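Long-range contacts in GNA33 (Neisseria gonorrhoeae FA 1090, PDB 2G5D), which probably cleaves the beta-1,4 bond between N-acetylmuramic acid and N-acetylglucosamine in peptidoglycan as a lytic transglycosylase, leaving a 1,6-anhydro-MurNAc end: residues G142-F147 / G223-L228; S49-A54 / Y407-L412; V269-Y274 / E304-N309; K127-R132 / L248-G253. One frame throughout, in Å; residues are numbered along the deposited sequence.

From the N terminus, the loop 49-54 comes first. Its partner, strand 403-413, lies near the C terminus, so contact 2 closes the longest loop and encloses the other three contacts. Contact 4 opens next, where strand 116-129 ends, and closes at 248-253. Contact 1 lies wholly within that loop; it joins the segment after strand 138-141 to the loop leading into strand 227-231. Contact 3 follows in series and pairs two short helices. Contacts 1, 3 and 4 fall in the MltA-specific insert, whereas 407-412 belongs to the 3D domain. Centres of contacts 1 and 2 are 46 Å apart, on opposite sides of the chain's centre.

Contact 1 of 4, residues G142-F147 / G223-L228; sequences GIPDDF and GKAPIL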
loop_
_atom_site.group_PDB
_atom_site.type_symbol
_atom_site.label_atom_id
_atom_site.label_comp_id
_atom_site.label_asym_id
_atom_site.label_seq_id
_atom_site.Cartn_x
_atom_site.Cartn_y
_atom_site.Cartn_z
ATOM N N GLY A 142 18.444 3.151 -4.214
ATOM C CA GLY A 142 17.482 3.852 -5.042
ATOM C C GLY A 142 17.538 3.314 -6.454
ATOM O O GLY A 142 18.205 2.309 -6.711
ATOM N N ILE A 143 16.831 3.969 -7.371
ATOM C CA ILE A 143 16.845 3.575 -8.783
ATOM C C ILE A 143 18.275 3.583 -9.369
ATOM O O ILE A 143 18.939 4.626 -9.390
ATOM C CB ILE A 143 15.871 4.435 -9.636
ATOM C CG1 ILE A 143 14.423 4.185 -9.198
ATOM C CG2 ILE A 143 16.042 4.134 -11.131
ATOM C CD1 ILE A 143 13.461 5.310 -9.545
ATOM N N PRO A 144 18.752 2.412 -9.831
ATOM C CA PRO A 144 20.096 2.265 -10.402
ATOM C C PRO A 144 20.377 3.187 -11.593
ATOM O O PRO A 144 19.449 3.659 -12.253
ATOM C CB PRO A 144 20.129 0.801 -10.843
ATOM C CG PRO A 144 19.120 0.135 -10.007
ATOM C CD PRO A 144 18.028 1.131 -9.817
ATOM N N ASP A 145 21.659 3.436 -11.850
ATOM C CA ASP A 145 22.104 4.291 -12.952
ATOM C C ASP A 145 21.756 3.746 -14.342
ATOM O O ASP A 145 21.696 4.502 -15.309
ATOM C CB ASP A 145 23.615 4.492 -12.867
ATOM C CG ASP A 145 24.054 5.150 -11.577
ATOM O OD1 ASP A 145 23.178 5.592 -10.791
ATOM O OD2 ASP A 145 25.285 5.232 -11.358
ATOM N N ASP A 146 21.545 2.437 -14.443
ATOM C CA ASP A 146 21.295 1.784 -15.730
ATOM C C ASP A 146 19.916 1.120 -15.785
ATOM O O ASP A 146 19.638 0.301 -16.659
ATOM C CB ASP A 146 22.385 0.742 -16.010
ATOM C CG ASP A 146 22.364 -0.419 -15.018
ATOM O OD1 ASP A 146 22.006 -0.208 -13.834
ATOM O OD2 ASP A 146 22.706 -1.549 -15.426
ATOM N N PHE A 147 19.061 1.470 -14.838
ATOM C CA PHE A 147 17.729 0.894 -14.741
ATOM C C PHE A 147 16.805 1.682 -15.659
ATOM O O PHE A 147 16.589 2.868 -15.444
ATOM C CB PHE A 147 17.268 0.968 -13.288
ATOM C CG PHE A 147 15.906 0.393 -13.035
ATOM C CD1 PHE A 147 15.759 -0.941 -12.687
ATOM C CD2 PHE A 147 14.771 1.197 -13.098
ATOM C CE1 PHE A 147 14.501 -1.472 -12.425
ATOM C CE2 PHE A 147 13.513 0.668 -12.849
ATOM C CZ PHE A 147 13.385 -0.678 -12.507
ATOM N N GLY A 223 28.614 0.028 -7.360
ATOM C CA GLY A 223 29.119 1.136 -8.167
ATOM C C GLY A 223 28.145 1.771 -9.148
ATOM O O GLY A 223 28.529 2.673 -9.887
ATOM N N LYS A 224 26.891 1.319 -9.171
ATOM C CA LYS A 224 25.949 1.786 -10.201
ATOM C C LYS A 224 24.519 2.052 -9.704
ATOM O O LYS A 224 23.559 2.000 -10.483
ATOM C CB LYS A 224 25.944 0.837 -11.412
ATOM C CG LYS A 224 25.449 -0.580 -11.122
ATOM C CD LYS A 224 25.285 -1.362 -12.403
ATOM C CE LYS A 224 24.358 -2.543 -12.192
ATOM N NZ LYS A 224 24.308 -3.388 -13.417
ATOM N N ALA A 225 24.383 2.329 -8.411
ATOM C CA ALA A 225 23.097 2.704 -7.833
ATOM C C ALA A 225 23.314 3.570 -6.598
ATOM O O ALA A 225 24.217 3.293 -5.804
ATOM C CB ALA A 225 22.280 1.468 -7.481
ATOM N N PRO A 226 22.491 4.629 -6.436
ATOM C CA PRO A 226 22.550 5.420 -5.200
ATOM C C PRO A 226 22.140 4.569 -4.000
ATOM O O PRO A 226 21.229 3.744 -4.113
ATOM C CB PRO A 226 21.534 6.542 -5.439
ATOM C CG PRO A 226 20.637 6.041 -6.504
ATOM C CD PRO A 226 21.472 5.140 -7.370
ATOM N N ILE A 227 22.850 4.737 -2.888
ATOM C CA ILE A 227 22.521 4.073 -1.630
ATOM C C ILE A 227 21.917 5.107 -0.668
ATOM O O ILE A 227 22.511 6.160 -0.412
ATOM C CB ILE A 227 23.763 3.379 -1.015
ATOM C CG1 ILE A 227 24.222 2.235 -1.920
ATOM C CG2 ILE A 227 23.467 2.847 0.385
ATOM C CD1 ILE A 227 25.730 2.027 -1.938
ATOM N N LEU A 228 20.729 4.804 -0.151
ATOM C CA LEU A 228 19.996 5.748 0.687
ATOM C C LEU A 228 20.332 5.589 2.167
ATOM O O LEU A 228 19.968 6.424 2.993
ATOM C CB LEU A 228 18.483 5.608 0.463
ATOM C CG LEU A 228 17.963 5.532 -0.983
ATOM C CD1 LEU A 228 16.464 5.331 -0.970
ATOM C CD2 LEU A 228 18.322 6.751 -1.811
#
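Gly142 and Pro226 begin an antiparallel-like pairing of two irregular segments in the MltA-specific insert. It carries on from the pairing of strands 138-141 and 227-231, where Leu228 bonds to Ile140, and leads into a type I turn from Pro144 to Phe147. Two backbone hydrogen bonds join the segments. Gly142 N gives one to Pro226 O at 2.8 Å, and Asp145 N gives the other to Lys224 O at 2.7 Å. Both are nearly straight.

Apolar contact lies between these bonds. Ala225 CB sits against Pro144, 4.0 Å from its CB. Packing against the backbone adds to this. The Pro226 ring lies beside the chain at Ile143, with Pro226 CD 3.3 Å from the carbonyl oxygen Ile143 O. Gly142 packs closely here, since Pro226 CG and the Leu228 side chain occupy the side where a CB would point.

The charged contact is at the turn. Lys224 CG sits between the backbone N and the carbonyl carbon (chi1 64°), and the chain runs extended from there to NZ, across to the Asp146 carboxylate. Asp146 also bonds through OD1 to Tyr210, which helps fix the carboxylate, while Lys224 NZ has a second partner in His211. The salt bridge runs from Lys224 NZ to Asp146 OD2 at 3.2 Å, and the amine meets that oxygen on its syn side, 32° out of the carboxylate plane.

Contact 2 of 4, residues S49-A54 / Y407-L412; sequences SMPHWA and YVWQLL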
loop_
_atom_site.group_PDB
_atom_site.type_symbol
_atom_site.label_atom_id
_atom_site.label_comp_id
_atom_site.label_asym_id
_atom_site.label_seq_id
_atom_site.Cartn_x
_atom_site.Cartn_y
_atom_site.Cartn_z
ATOM N N SER A 49 -27.211 4.094 10.392
ATOM C CA SER A 49 -27.100 2.652 10.168
ATOM C C SER A 49 -25.650 2.084 10.305
ATOM O O SER A 49 -25.468 0.862 10.398
ATOM C CB SER A 49 -27.741 2.286 8.829
ATOM O OG SER A 49 -29.141 2.503 8.910
ATOM N N MET A 50 -24.640 2.964 10.291
ATOM C CA MET A 50 -23.261 2.573 10.600
ATOM C C MET A 50 -23.050 2.471 12.127
ATOM O O MET A 50 -23.416 3.376 12.867
ATOM C CB MET A 50 -22.232 3.504 9.932
ATOM C CG MET A 50 -22.337 3.464 8.430
ATOM S SD MET A 50 -21.356 4.606 7.442
ATOM C CE MET A 50 -22.384 6.068 7.341
ATOM N N PRO A 51 -22.532 1.318 12.590
ATOM C CA PRO A 51 -22.425 1.092 14.025
ATOM C C PRO A 51 -21.372 2.022 14.647
ATOM O O PRO A 51 -20.308 2.193 14.076
ATOM C CB PRO A 51 -22.030 -0.384 14.130
ATOM C CG PRO A 51 -21.388 -0.731 12.810
ATOM C CD PRO A 51 -22.017 0.189 11.782
ATOM N N HIS A 52 -21.705 2.642 15.779
ATOM C CA HIS A 52 -20.813 3.593 16.459
ATOM C C HIS A 52 -20.466 4.846 15.654
ATOM O O HIS A 52 -19.516 5.553 15.983
ATOM C CB HIS A 52 -19.534 2.911 16.941
ATOM C CG HIS A 52 -19.772 1.833 17.943
ATOM N ND1 HIS A 52 -18.760 1.025 18.414
ATOM C CD2 HIS A 52 -20.909 1.417 18.556
ATOM C CE1 HIS A 52 -19.262 0.162 19.282
ATOM N NE2 HIS A 52 -20.567 0.369 19.372
ATOM N N TRP A 53 -21.270 5.131 14.640
ATOM C CA TRP A 53 -21.206 6.382 13.903
ATOM C C TRP A 53 -21.105 7.598 14.833
ATOM O O TRP A 53 -20.225 8.435 14.664
ATOM C CB TRP A 53 -22.451 6.553 13.036
ATOM C CG TRP A 53 -22.434 7.866 12.341
ATOM C CD1 TRP A 53 -23.094 9.014 12.705
ATOM C CD2 TRP A 53 -21.670 8.190 11.173
ATOM N NE1 TRP A 53 -22.787 10.033 11.807
ATOM C CE2 TRP A 53 -21.921 9.545 10.865
ATOM C CE3 TRP A 53 -20.819 7.450 10.334
ATOM C CZ2 TRP A 53 -21.331 10.182 9.761
ATOM C CZ3 TRP A 53 -20.226 8.082 9.244
ATOM C CH2 TRP A 53 -20.495 9.430 8.965
ATOM N N ALA A 54 -22.027 7.693 15.784
ATOM C CA ALA A 54 -22.096 8.810 16.751
ATOM C C ALA A 54 -20.790 9.072 17.486
ATOM O O ALA A 54 -20.402 10.245 17.665
ATOM C CB ALA A 54 -23.220 8.548 17.774
ATOM N N TYR A 407 -17.537 -5.321 7.404
ATOM C CA TYR A 407 -18.621 -4.751 6.613
ATOM C C TYR A 407 -18.183 -3.379 6.197
ATOM O O TYR A 407 -17.510 -2.690 6.964
ATOM C CB TYR A 407 -19.885 -4.646 7.456
ATOM C CG TYR A 407 -20.317 -6.002 7.937
ATOM C CD1 TYR A 407 -20.027 -6.426 9.230
ATOM C CD2 TYR A 407 -20.967 -6.874 7.081
ATOM C CE1 TYR A 407 -20.395 -7.692 9.662
ATOM C CE2 TYR A 407 -21.361 -8.137 7.505
ATOM C CZ TYR A 407 -21.062 -8.542 8.789
ATOM O OH TYR A 407 -21.451 -9.799 9.204
ATOM N N VAL A 408 -18.555 -2.972 4.992
ATOM C CA VAL A 408 -18.091 -1.678 4.529
ATOM C C VAL A 408 -19.190 -0.801 3.958
ATOM O O VAL A 408 -20.151 -1.281 3.357
ATOM C CB VAL A 408 -16.852 -1.785 3.567
ATOM C CG1 VAL A 408 -15.756 -2.701 4.167
ATOM C CG2 VAL A 408 -17.236 -2.213 2.185
ATOM N N TRP A 409 -19.037 0.501 4.147
ATOM C CA TRP A 409 -19.960 1.451 3.556
ATOM C C TRP A 409 -19.084 2.456 2.899
ATOM O O TRP A 409 -18.135 2.951 3.509
ATOM C CB TRP A 409 -20.803 2.178 4.609
ATOM C CG TRP A 409 -21.789 1.327 5.383
ATOM C CD1 TRP A 409 -23.128 1.333 5.248
ATOM C CD2 TRP A 409 -21.489 0.429 6.459
ATOM N NE1 TRP A 409 -23.715 0.477 6.170
ATOM C CE2 TRP A 409 -22.726 -0.103 6.919
ATOM C CE3 TRP A 409 -20.303 0.021 7.079
ATOM C CZ2 TRP A 409 -22.812 -1.051 7.969
ATOM C CZ3 TRP A 409 -20.378 -0.936 8.117
ATOM C CH2 TRP A 409 -21.625 -1.457 8.551
ATOM N N GLN A 410 -19.399 2.781 1.657
ATOM C CA GLN A 410 -18.647 3.801 0.938
ATOM C C GLN A 410 -19.422 5.132 0.979
ATOM O O GLN A 410 -20.607 5.149 0.643
ATOM C CB GLN A 410 -18.477 3.316 -0.511
ATOM C CG GLN A 410 -17.702 4.265 -1.400
ATOM C CD GLN A 410 -17.407 3.695 -2.782
ATOM O OE1 GLN A 410 -16.433 4.088 -3.400
ATOM N NE2 GLN A 410 -18.264 2.790 -3.284
ATOM N N LEU A 411 -18.760 6.231 1.401
ATOM C CA LEU A 411 -19.364 7.596 1.429
ATOM C C LEU A 411 -18.894 8.391 0.214
ATOM O O LEU A 411 -17.710 8.442 -0.082
ATOM C CB LEU A 411 -19.068 8.349 2.762
ATOM C CG LEU A 411 -19.886 7.924 4.010
ATOM C CD1 LEU A 411 -19.625 6.476 4.351
ATOM C CD2 LEU A 411 -19.591 8.806 5.252
ATOM N N LEU A 412 -19.842 8.955 -0.521
ATOM C CA LEU A 412 -19.538 9.694 -1.741
ATOM C C LEU A 412 -20.284 11.012 -1.672
ATOM O O LEU A 412 -21.397 11.069 -1.094
ATOM C CB LEU A 412 -20.002 8.897 -2.991
ATOM C CG LEU A 412 -19.257 7.588 -3.260
ATOM C CD1 LEU A 412 -19.993 6.752 -4.321
ATOM C CD2 LEU A 412 -17.785 7.858 -3.658
#
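Met50 lies over one face of the Trp409 indole, and its side chain can be followed along that ring. At CB it turns so that CG is anti to the carbonyl carbon (chi1 -62°). This sets Met50 CG above the five-membered ring, 3.7 Å from Trp409 CD2. Met50 CG is 8° off the ring normal, which makes a CH-pi contact. SD comes next. It lies obliquely to the same ring, 4.3 Å from its centroid, and makes a Met-aromatic contact. Met50 SD also touches Trp409 CB at 3.8 Å. Toward the tip, Met50 SD lies 4.0 Å from Leu411 CD1. The bend at chi3 (-87°) then brings CE to the same methyl, tip to tip.

Two neighbours in the loop extend the contact. Pro51 CD meets the six-membered end of the indole, 3.6 Å from Trp409 CH2. On the Leu411 side, the end of the Trp53 ring comes in obliquely, with CH2 3.9 Å from Leu411 CD2. Trp53 is held in turn by a bond from NE1 to Glu100 and by the edge-to-face ring of Phe58.

Trp409 and Leu411 both point toward the loop, whereas Gln410 between them points away. Phe354 of strand 352-358 and Pro105 of strand 103-110 also touch Met50. The contact is thus a type II turn, Met50 to Trp53, whose apolar side chains pack on strand 403-413. That strand belongs to the 3D domain, whose family is consistent with a double-psi beta-barrel.

Contact 3 of 4, residues V269-Y274 / E304-N309; sequences VSIGRY and EVLGQN
Ile271 packs against Val305 in the tight part of this contact, where the start of helix 271-276 meets helix 302-306 and the turn that follows. Ile271 CB is 3.8 Å from Val305 CG1. Ile271 CG2 comes closer still to the helix backbone, 3.2 Å from Val305 O. Phe238 of helix 234-243 covers this side by touching Ile271, Leu306 and Asn309.

The looser, partly exposed side is built round Tyr274. Val269 lies at its margin, with Val269 CB 3.4 Å from Gln308 O. Tyr274 CG is anti to the backbone N (chi1 174°), and the ring reaches across to the second helix. Gln308 lies over one face. Gln308 CG stands above the ring centre, 3.5 Å from the Tyr274 ring centroid and only 2° off the normal. The Gln308 amide continues over the ring, nearly parallel to it, with the planes 9° apart. Gln308 NE2 also bonds to Glu304 O in its own segment, 3.1 Å away, which holds the amide flat. Val305 CG2 meets the ring edge, 3.9 Å from Tyr274 CE2.

The hydroxyl finishes the contact. Tyr274 OH donates to Glu304 OE2 at 2.6 Å, meeting that oxygen on its anti side, with the ring and carboxylate planes almost perpendicular. OE2 takes a second hydrogen bond from Tyr280, and OE1 forms a salt bridge with Arg301. Such donors would probably favour a charged Glu304 carboxylate, so the apolar helix packing ends in a polar cluster centred on that group.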
loop_
_atom_site.group_PDB
_atom_site.type_symbol
_atom_site.label_atom_id
_atom_site.label_comp_id
_atom_site.label_asym_id
_atom_site.label_seq_id
_atom_site.Cartn_x
_atom_site.Cartn_y
_atom_site.Cartn_z
ATOM N N VAL A 269 7.903 -14.026 -4.643
ATOM C CA VAL A 269 7.782 -15.356 -4.050
ATOM C C VAL A 269 7.851 -15.237 -2.528
ATOM O O VAL A 269 8.733 -14.563 -1.994
ATOM C CB VAL A 269 8.883 -16.329 -4.569
ATOM C CG1 VAL A 269 8.865 -17.650 -3.796
ATOM C CG2 VAL A 269 8.722 -16.577 -6.065
ATOM N N SER A 270 6.912 -15.877 -1.834
ATOM C CA SER A 270 6.964 -15.949 -0.374
ATOM C C SER A 270 8.124 -16.835 0.124
ATOM O O SER A 270 8.151 -18.042 -0.116
ATOM C CB SER A 270 5.640 -16.458 0.196
ATOM O OG SER A 270 5.664 -16.417 1.608
ATOM N N ILE A 271 9.076 -16.215 0.813
ATOM C CA ILE A 271 10.187 -16.929 1.447
ATOM C C ILE A 271 9.704 -17.766 2.639
ATOM O O ILE A 271 10.276 -18.813 2.941
ATOM C CB ILE A 271 11.352 -15.973 1.866
ATOM C CG1 ILE A 271 10.883 -14.912 2.883
ATOM C CG2 ILE A 271 12.008 -15.337 0.615
ATOM C CD1 ILE A 271 12.011 -14.295 3.741
ATOM N N GLY A 272 8.645 -17.298 3.300
ATOM C CA GLY A 272 7.973 -18.049 4.360
ATOM C C GLY A 272 7.389 -19.382 3.918
ATOM O O GLY A 272 7.452 -20.361 4.659
ATOM N N ARG A 273 6.823 -19.414 2.712
ATOM C CA ARG A 273 6.311 -20.649 2.120
ATOM C C ARG A 273 7.453 -21.516 1.616
ATOM O O ARG A 273 7.348 -22.742 1.631
ATOM C CB ARG A 273 5.314 -20.373 0.987
ATOM C CG ARG A 273 3.982 -19.791 1.447
ATOM C CD ARG A 273 2.957 -19.689 0.308
ATOM N NE ARG A 273 2.131 -18.493 0.468
ATOM C CZ ARG A 273 2.232 -17.395 -0.282
ATOM N NH1 ARG A 273 3.099 -17.335 -1.292
ATOM N NH2 ARG A 273 1.448 -16.352 -0.031
ATOM N N TYR A 274 8.538 -20.882 1.170
ATOM C CA TYR A 274 9.740 -21.612 0.770
ATOM C C TYR A 274 10.373 -22.358 1.953
ATOM O O TYR A 274 10.700 -23.543 1.846
ATOM C CB TYR A 274 10.767 -20.685 0.109
ATOM C CG TYR A 274 12.088 -21.372 -0.183
ATOM C CD1 TYR A 274 12.236 -22.179 -1.310
ATOM C CD2 TYR A 274 13.184 -21.233 0.680
ATOM C CE1 TYR A 274 13.443 -22.830 -1.585
ATOM C CE2 TYR A 274 14.397 -21.877 0.414
ATOM C CZ TYR A 274 14.515 -22.674 -0.724
ATOM O OH TYR A 274 15.702 -23.319 -1.008
ATOM N N GLU A 304 20.449 -18.220 0.125
ATOM C CA GLU A 304 19.500 -19.141 -0.497
ATOM C C GLU A 304 18.032 -18.713 -0.367
ATOM O O GLU A 304 17.286 -18.702 -1.347
ATOM C CB GLU A 304 19.679 -20.508 0.154
ATOM C CG GLU A 304 18.741 -21.595 -0.314
ATOM C CD GLU A 304 18.661 -22.730 0.688
ATOM O OE1 GLU A 304 19.684 -23.022 1.342
ATOM O OE2 GLU A 304 17.575 -23.316 0.833
ATOM N N VAL A 305 17.623 -18.396 0.858
ATOM C CA VAL A 305 16.231 -18.146 1.178
ATOM C C VAL A 305 15.803 -16.788 0.628
ATOM O O VAL A 305 14.776 -16.702 -0.061
ATOM C CB VAL A 305 15.958 -18.253 2.705
ATOM C CG1 VAL A 305 14.581 -17.689 3.059
ATOM C CG2 VAL A 305 16.049 -19.699 3.155
ATOM N N LEU A 306 16.609 -15.755 0.900
ATOM C CA LEU A 306 16.349 -14.395 0.396
ATOM C C LEU A 306 16.329 -14.340 -1.134
ATOM O O LEU A 306 15.448 -13.715 -1.724
ATOM C CB LEU A 306 17.353 -13.399 0.977
ATOM C CG LEU A 306 16.944 -12.602 2.229
ATOM C CD1 LEU A 306 16.235 -13.422 3.299
ATOM C CD2 LEU A 306 18.140 -11.892 2.820
ATOM N N GLY A 307 17.276 -15.030 -1.770
ATOM C CA GLY A 307 17.304 -15.138 -3.224
ATOM C C GLY A 307 16.117 -15.814 -3.902
ATOM O O GLY A 307 15.965 -15.714 -5.104
ATOM N N GLN A 308 15.275 -16.510 -3.144
ATOM C CA GLN A 308 14.087 -17.152 -3.724
ATOM C C GLN A 308 13.022 -16.151 -4.208
ATOM O O GLN A 308 12.228 -16.470 -5.092
ATOM C CB GLN A 308 13.465 -18.157 -2.744
ATOM C CG GLN A 308 14.388 -19.318 -2.387
ATOM C CD GLN A 308 14.872 -20.103 -3.603
ATOM O OE1 GLN A 308 14.084 -20.458 -4.477
ATOM N NE2 GLN A 308 16.179 -20.388 -3.650
ATOM N N ASN A 309 13.011 -14.952 -3.629
ATOM C CA ASN A 309 12.114 -13.857 -4.055
ATOM C C ASN A 309 12.850 -12.961 -5.049
ATOM O O ASN A 309 13.543 -12.032 -4.628
ATOM C CB ASN A 309 11.670 -13.044 -2.820
ATOM C CG ASN A 309 10.726 -11.871 -3.158
ATOM O OD1 ASN A 309 10.732 -10.840 -2.481
ATOM N ND2 ASN A 309 9.922 -12.030 -4.190
#

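Contact 4 of 4, residues K127-R132 / L248-G253; sequences KGDGRR and LKTPSG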
loop_
_atom_site.group_PDB
_atom_site.type_symbol
_atom_site.label_atom_id
_atom_site.label_comp_id
_atom_site.label_asym_id
_atom_site.label_seq_id
_atom_site.Cartn_x
_atom_site.Cartn_y
_atom_site.Cartn_z
ATOM N N LYS A 127 16.304 -0.597 12.501
ATOM C CA LYS A 127 17.601 -0.043 12.904
ATOM C C LYS A 127 18.546 0.045 11.697
ATOM O O LYS A 127 18.605 -0.864 10.863
ATOM C CB LYS A 127 18.225 -0.893 14.012
ATOM C CG LYS A 127 17.450 -0.922 15.314
ATOM C CD LYS A 127 18.099 -1.929 16.267
ATOM C CE LYS A 127 17.536 -1.828 17.664
ATOM N NZ LYS A 127 18.380 -2.602 18.628
ATOM N N GLY A 128 19.264 1.157 11.598
ATOM C CA GLY A 128 20.130 1.397 10.453
ATOM C C GLY A 128 20.840 2.724 10.570
ATOM O O GLY A 128 20.832 3.328 11.637
ATOM N N ASP A 129 21.453 3.174 9.476
ATOM C CA ASP A 129 22.194 4.439 9.471
ATOM C C ASP A 129 22.206 5.058 8.073
ATOM O O ASP A 129 21.872 4.401 7.102
ATOM C CB ASP A 129 23.633 4.213 9.975
ATOM C CG ASP A 129 24.100 5.279 10.979
ATOM O OD1 ASP A 129 23.747 6.475 10.842
ATOM O OD2 ASP A 129 24.839 4.905 11.915
ATOM N N GLY A 130 22.594 6.328 7.981
ATOM C CA GLY A 130 22.790 6.995 6.692
ATOM C C GLY A 130 24.140 6.656 6.088
ATOM O O GLY A 130 24.441 7.063 4.969
ATOM N N ARG A 131 24.933 5.893 6.845
ATOM C CA ARG A 131 26.284 5.476 6.483
ATOM C C ARG A 131 26.440 3.996 6.709
ATOM O O ARG A 131 25.642 3.373 7.412
ATOM C CB ARG A 131 27.289 6.114 7.426
ATOM C CG ARG A 131 27.923 7.397 7.002
ATOM C CD ARG A 131 28.807 7.879 8.152
ATOM N NE ARG A 131 28.122 7.709 9.442
ATOM C CZ ARG A 131 28.629 7.111 10.526
ATOM N NH1 ARG A 131 29.859 6.619 10.521
ATOM N NH2 ARG A 131 27.893 7.020 11.630
ATOM N N ARG A 132 27.502 3.435 6.149
ATOM C CA ARG A 132 27.915 2.096 6.515
ATOM C C ARG A 132 28.645 2.200 7.854
ATOM O O ARG A 132 29.516 3.032 8.014
ATOM C CB ARG A 132 28.828 1.519 5.440
ATOM C CG ARG A 132 29.004 0.022 5.521
ATOM C CD ARG A 132 30.187 -0.415 4.697
ATOM N NE ARG A 132 30.395 -1.858 4.795
ATOM C CZ ARG A 132 31.561 -2.471 4.594
ATOM N NH1 ARG A 132 32.656 -1.772 4.294
ATOM N NH2 ARG A 132 31.638 -3.794 4.705
ATOM N N LEU A 248 14.333 4.113 8.468
ATOM C CA LEU A 248 15.517 3.717 9.243
ATOM C C LEU A 248 15.556 4.485 10.559
ATOM O O LEU A 248 15.364 5.693 10.568
ATOM C CB LEU A 248 16.818 3.941 8.465
ATOM C CG LEU A 248 17.024 3.234 7.123
ATOM C CD1 LEU A 248 18.348 3.707 6.500
ATOM C CD2 LEU A 248 16.982 1.687 7.234
ATOM N N LYS A 249 15.764 3.784 11.670
ATOM C CA LYS A 249 15.948 4.454 12.961
ATOM C C LYS A 249 17.423 4.400 13.312
ATOM O O LYS A 249 17.943 3.329 13.632
ATOM C CB LYS A 249 15.083 3.838 14.071
ATOM C CG LYS A 249 15.247 4.492 15.450
ATOM C CD LYS A 249 13.931 4.482 16.229
ATOM C CE LYS A 249 14.011 5.322 17.494
ATOM N NZ LYS A 249 12.735 6.054 17.737
ATOM N N THR A 250 18.086 5.558 13.216
ATOM C CA THR A 250 19.540 5.664 13.417
ATOM C C THR A 250 19.880 5.488 14.903
ATOM O O THR A 250 19.001 5.663 15.744
ATOM C CB THR A 250 20.114 6.996 12.840
ATOM O OG1 THR A 250 19.763 8.104 13.684
ATOM C CG2 THR A 250 19.625 7.242 11.397
ATOM N N PRO A 251 21.148 5.133 15.238
ATOM C CA PRO A 251 21.490 4.875 16.646
ATOM C C PRO A 251 21.118 5.992 17.643
ATOM O O PRO A 251 20.950 5.713 18.840
ATOM C CB PRO A 251 23.009 4.653 16.602
ATOM C CG PRO A 251 23.265 4.142 15.207
ATOM C CD PRO A 251 22.312 4.924 14.350
ATOM N N SER A 252 20.983 7.227 17.155
ATOM C CA SER A 252 20.617 8.363 18.003
ATOM C C SER A 252 19.102 8.622 18.065
ATOM O O SER A 252 18.654 9.539 18.760
ATOM C CB SER A 252 21.366 9.630 17.568
ATOM O OG SER A 252 21.111 9.926 16.209
ATOM N N GLY A 253 18.325 7.807 17.354
ATOM C CA GLY A 253 16.870 7.905 17.380
ATOM C C GLY A 253 16.243 8.703 16.248
ATOM O O GLY A 253 15.025 8.874 16.222
#
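This is a parallel strand pairing near its end, where strands 116-129 and 246-249 leave each other in the MltA-specific insert. Lys127 and Lys249 form the bridge, and their side chains leave on the same face of the sheet. The touching parts run at a wide angle, 84°, so between these segments the parallel pairing is limited to this bridge.

One backbone hydrogen bond joins them here, from Gly128 N to Lys249 O at 3.3 Å. Its donor stands above the carbonyl plane, 54° out of it. The same oxygen also receives a CA-H contact from Lys127 CA at 3.5 Å. A second CA-H contact runs the other way, from Thr250 CA to Gly128 O at 3.2 Å, and is almost straight.

The side chains fill in around this single bridge. Leu248 points toward the first strand. Its CG lies anti to the carbonyl carbon (chi1 -59°), which takes Leu248 CD1 to 3.6 Å from Asp129 O. Leu248 CD2 lies on the side where a CB of Gly128 would point. The Asp129 side chain crosses the Pro251 ring at about a right angle, with OD2 3.5 Å from Pro251 CD. Asp129 OD1 accepts from Gly130 N at 3.1 Å, through its anti lone pair, and this steadies the carboxylate.

Each strand has another neighbour through backbone hydrogen bonds: Asp129 with Tyr230 on strand 227-231, and Leu248 with Ile256 on strand 255-263. A type I turn from Thr250 to Gly253 leads into that last strand. Strand 246-249 is therefore shared, parallel to 116-129 on one side and antiparallel in a beta hairpin with 255-263 on the other.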